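Local coordinates for apicoplast TIC22, putative (Plasmodium falciparum 3D7, PDB 4E6Z), which probably acts as an essential chaperone in the import of proteins into the apicoplast, the relict plastid of the malaria parasite, at residues K118-G121 with M122-N125; V244-I247 with F248-D251. All blocks are in the same frame, centred on the assembly; numbering follows the deposited sequence.

Interaction 1: residues K118-G121 with M122-N125; sequences KYNG and MKYN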
loop_
_atom_site.group_PDB
_atom_site.type_symbol
_atom_site.label_atom_id
_atom_site.label_comp_id
_atom_site.label_asym_id
_atom_site.label_seq_id
_atom_site.Cartn_x
_atom_site.Cartn_y
_atom_site.Cartn_z
ATOM N N LYS A 118 -12.110 3.368 -21.188
ATOM C CA LYS A 118 -13.421 2.834 -21.532
ATOM C C LYS A 118 -14.495 3.922 -21.652
ATOM O O LYS A 118 -15.311 3.898 -22.569
ATOM C CB LYS A 118 -13.849 1.776 -20.504
ATOM C CG LYS A 118 -15.274 1.278 -20.693
ATOM C CD LYS A 118 -15.702 0.344 -19.570
ATOM C CE LYS A 118 -15.549 -1.112 -19.976
ATOM N NZ LYS A 118 -16.296 -1.411 -21.235
ATOM N N TYR A 119 -14.489 4.869 -20.720
ATOM C CA TYR A 119 -15.552 5.867 -20.653
ATOM C C TYR A 119 -15.191 7.180 -21.342
ATOM O O TYR A 119 -16.053 8.029 -21.548
ATOM C CB TYR A 119 -15.961 6.120 -19.199
ATOM C CG TYR A 119 -16.541 4.895 -18.531
ATOM C CD1 TYR A 119 -17.680 4.288 -19.035
ATOM C CD2 TYR A 119 -15.939 4.335 -17.411
ATOM C CE1 TYR A 119 -18.216 3.170 -18.440
ATOM C CE2 TYR A 119 -16.469 3.209 -16.806
ATOM C CZ TYR A 119 -17.609 2.632 -17.331
ATOM O OH TYR A 119 -18.159 1.513 -16.750
ATOM N N ASN A 120 -13.917 7.337 -21.691
ATOM C CA ASN A 120 -13.450 8.521 -22.404
ATOM C C ASN A 120 -12.163 8.206 -23.162
ATOM O O ASN A 120 -11.091 8.706 -22.826
ATOM C CB ASN A 120 -13.238 9.683 -21.429
ATOM C CG ASN A 120 -13.243 11.039 -22.117
ATOM O OD1 ASN A 120 -13.049 11.136 -23.329
ATOM N ND2 ASN A 120 -13.459 12.095 -21.341
ATOM N N GLY A 121 -12.283 7.359 -24.178
ATOM C CA GLY A 121 -11.144 6.930 -24.965
ATOM C C GLY A 121 -10.555 8.040 -25.812
ATOM O O GLY A 121 -9.349 8.070 -26.056
HETATM N N MSE A 122 -11.410 8.955 -26.256
HETATM C CA MSE A 122 -10.969 10.099 -27.042
HETATM C C MSE A 122 -9.936 10.915 -26.275
HETATM O O MSE A 122 -8.905 11.319 -26.824
HETATM C CB MSE A 122 -12.166 10.980 -27.419
HETATM C CG MSE A 122 -13.097 10.351 -28.440
HETATM SE SE MSE A 122 -12.272 10.245 -30.203
HETATM C CE MSE A 122 -13.439 8.904 -31.003
ATOM N N LYS A 123 -10.216 11.154 -25.000
ATOM C CA LYS A 123 -9.351 11.991 -24.177
ATOM C C LYS A 123 -8.112 11.265 -23.666
ATOM O O LYS A 123 -7.063 11.879 -23.478
ATOM C CB LYS A 123 -10.131 12.557 -22.989
ATOM C CG LYS A 123 -9.298 13.410 -22.052
ATOM C CD LYS A 123 -10.116 13.854 -20.856
ATOM C CE LYS A 123 -9.305 14.743 -19.930
ATOM N NZ LYS A 123 -10.091 15.111 -18.719
ATOM N N TYR A 124 -8.228 9.959 -23.450
ATOM C CA TYR A 124 -7.208 9.239 -22.688
ATOM C C TYR A 124 -6.375 8.224 -23.468
ATOM O O TYR A 124 -5.309 7.820 -23.007
ATOM C CB TYR A 124 -7.833 8.568 -21.458
ATOM C CG TYR A 124 -8.329 9.549 -20.423
ATOM C CD1 TYR A 124 -7.446 10.394 -19.762
ATOM C CD2 TYR A 124 -9.676 9.631 -20.106
ATOM C CE1 TYR A 124 -7.893 11.293 -18.818
ATOM C CE2 TYR A 124 -10.133 10.524 -19.157
ATOM C CZ TYR A 124 -9.237 11.355 -18.520
ATOM O OH TYR A 124 -9.686 12.248 -17.576
ATOM N N ASN A 125 -6.846 7.803 -24.635
ATOM C CA ASN A 125 -6.100 6.805 -25.396
ATOM C C ASN A 125 -4.733 7.307 -25.850
ATOM O O ASN A 125 -4.612 8.411 -26.378
ATOM C CB ASN A 125 -6.912 6.273 -26.577
ATOM C CG ASN A 125 -7.419 4.861 -26.342
ATOM O OD1 ASN A 125 -6.646 3.954 -26.025
ATOM N ND2 ASN A 125 -8.724 4.668 -26.491
#
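Asn120 OD1 accepts from the backbone N of Lys123 at 3.3 Å. The N-H stands above the carbonyl plane of the amide, 50° out of it, and the bond is moderately bent. With CG anti to the backbone N (chi1 -159°), the amide of Asn120 folds forward over the first turn of the next helix. Among backbone bonds, Asn125 N bonds to Gly121 O at 2.9 Å, the firmer one here, the others being weak. Asn120 O receives weak bonds from the N atoms of Lys123 and Tyr124, and Tyr124 N also makes a weak one to Gly121 O.

This is an N-cap: the helix 106-119 ends, Asn120 leaves helical geometry, and the short helix 121-124 starts at once. Asparagine suits the place because its short amide can reach forward to the first-turn N-H of Lys123, and Gly121 brings no side chain into the tight junction.

Side-chain packing accompanies the cap. Asn120 CB lies 3.8 Å from Tyr124 CD2, while the amide lies at a slant across the Lys123 side chain, OD1 reaching Lys123 CB at 3.3 Å. The extended lysine lays CD over the rim of one face of the Tyr124 ring. A separate polar contact joins these neighbours, Lys123 NZ donating to Tyr124 OH at 3.1 Å. Buried Tyr124 also packs on Met116 and Ile117 of helix 106-119 and meets Tyr90 edge-to-face.

Interaction 2: residues V244-I247 with F248-D251; sequences VDLI and FTED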
loop_
_atom_site.group_PDB
_atom_site.type_symbol
_atom_site.label_atom_id
_atom_site.label_comp_id
_atom_site.label_asym_id
_atom_site.label_seq_id
_atom_site.Cartn_x
_atom_site.Cartn_y
_atom_site.Cartn_z
ATOM N N VAL A 244 -1.683 3.166 9.194
ATOM C CA VAL A 244 -1.588 4.543 9.665
ATOM C C VAL A 244 -1.208 4.628 11.143
ATOM O O VAL A 244 -0.309 5.383 11.515
ATOM C CB VAL A 244 -2.899 5.316 9.424
ATOM C CG1 VAL A 244 -2.972 6.542 10.325
ATOM C CG2 VAL A 244 -3.017 5.705 7.955
ATOM N N ASP A 245 -1.892 3.853 11.979
ATOM C CA ASP A 245 -1.617 3.839 13.413
ATOM C C ASP A 245 -0.176 3.441 13.698
ATOM O O ASP A 245 0.397 3.831 14.715
ATOM C CB ASP A 245 -2.564 2.878 14.135
ATOM C CG ASP A 245 -4.005 3.355 14.127
ATOM O OD1 ASP A 245 -4.280 4.432 13.557
ATOM O OD2 ASP A 245 -4.866 2.646 14.692
ATOM N N LEU A 246 0.405 2.660 12.794
ATOM C CA LEU A 246 1.762 2.162 12.978
ATOM C C LEU A 246 2.813 3.233 12.712
ATOM O O LEU A 246 3.914 3.180 13.255
ATOM C CB LEU A 246 2.005 0.939 12.095
ATOM C CG LEU A 246 1.176 -0.280 12.494
ATOM C CD1 LEU A 246 1.199 -1.337 11.405
ATOM C CD2 LEU A 246 1.666 -0.845 13.822
ATOM N N ILE A 247 2.472 4.203 11.872
ATOM C CA ILE A 247 3.376 5.310 11.598
ATOM C C ILE A 247 3.660 6.101 12.874
ATOM O O ILE A 247 4.767 6.602 13.078
ATOM C CB ILE A 247 2.801 6.265 10.532
ATOM C CG1 ILE A 247 3.107 5.761 9.121
ATOM C CG2 ILE A 247 3.400 7.649 10.689
ATOM C CD1 ILE A 247 2.642 4.359 8.844
ATOM N N PHE A 248 2.654 6.192 13.739
ATOM C CA PHE A 248 2.719 7.072 14.900
ATOM C C PHE A 248 2.799 6.330 16.231
ATOM O O PHE A 248 2.598 6.931 17.287
ATOM C CB PHE A 248 1.514 8.014 14.913
ATOM C CG PHE A 248 1.277 8.718 13.603
ATOM C CD1 PHE A 248 1.827 9.965 13.361
ATOM C CD2 PHE A 248 0.501 8.131 12.616
ATOM C CE1 PHE A 248 1.608 10.613 12.160
ATOM C CE2 PHE A 248 0.279 8.775 11.415
ATOM C CZ PHE A 248 0.834 10.017 11.186
ATOM N N THR A 249 3.083 5.032 16.190
ATOM C CA THR A 249 3.271 4.283 17.425
ATOM C C THR A 249 4.419 4.914 18.190
ATOM O O THR A 249 5.356 5.440 17.589
ATOM C CB THR A 249 3.596 2.800 17.166
ATOM O OG1 THR A 249 4.810 2.698 16.412
ATOM C CG2 THR A 249 2.469 2.126 16.402
ATOM N N GLU A 250 4.345 4.870 19.516
ATOM C CA GLU A 250 5.394 5.441 20.349
ATOM C C GLU A 250 6.684 4.648 20.169
ATOM O O GLU A 250 7.743 5.048 20.652
ATOM C CB GLU A 250 4.963 5.447 21.815
ATOM C CG GLU A 250 5.692 6.458 22.682
ATOM C CD GLU A 250 5.086 6.573 24.068
ATOM O OE1 GLU A 250 4.100 5.855 24.340
ATOM O OE2 GLU A 250 5.589 7.379 24.881
ATOM N N ASP A 251 6.583 3.526 19.462
ATOM C CA ASP A 251 7.730 2.657 19.209
ATOM C C ASP A 251 7.400 1.591 18.164
ATOM O O ASP A 251 6.934 0.506 18.505
ATOM C CB ASP A 251 8.182 1.990 20.511
ATOM C CG ASP A 251 9.323 1.011 20.300
ATOM O OD1 ASP A 251 10.483 1.459 20.185
ATOM O OD2 ASP A 251 9.059 -0.210 20.257
#
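Ile247 CG2 lies anti to its own backbone N, and Phe248, with chi1 -50°, holds its ring beside the backbone N; together these torsions set the methyl over the middle of the ring. The result is a CH-pi contact between neighbours where the short, weakly bonded helix of about 243-247 gives way to the loop leading to strand 255-258. CG2 stands 3.4 Å from the centroid of the Phe248 ring, only 11° off its normal. A beta-branched isoleucine suits this place, since one branch can cover the ring while the other turns elsewhere; both residues also touch Tyr139 of helix 135-150.

At its edge the same ring meets Val244 O, which lies near the ring plane, 3.1 Å from Phe248 CD2. Val244 CG1 adds a looser apolar touch, 4.1 Å from Phe248 CE2, the two side chains running the same way.

The backbone bonding fades here: Ile247 N still reaches Val244 O at 3.0 Å, but Phe248 N to Asp245 O is weak at 3.4 Å. Thr249 lies alongside Leu246, its methyl CG2 4.0 Å from Leu246 CD2 and 3.2 Å from Asp245 O.

Both contacts are local and lie at the surface, on opposite sides of the chain's centre, with centres 41 Å apart and no touch between them. Interaction 1 is the more remote, its centre about 27 Å from that of the chain against about 16 Å for interaction 2. Each contains one buried residue, Tyr124 and Leu246 respectively. They hold different elements: 118-125 joins two successive helices, whereas 244-251 lies where a short, weakly bonded helix, following strand 238-242 of the four-stranded sheet, passes into a loop. The chemistry differs accordingly. Where a helix begins, a polar side chain meets a backbone N-H; where a weakly bonded helix gives way to loop, an aromatic ring gathers apolar groups and a carbonyl oxygen.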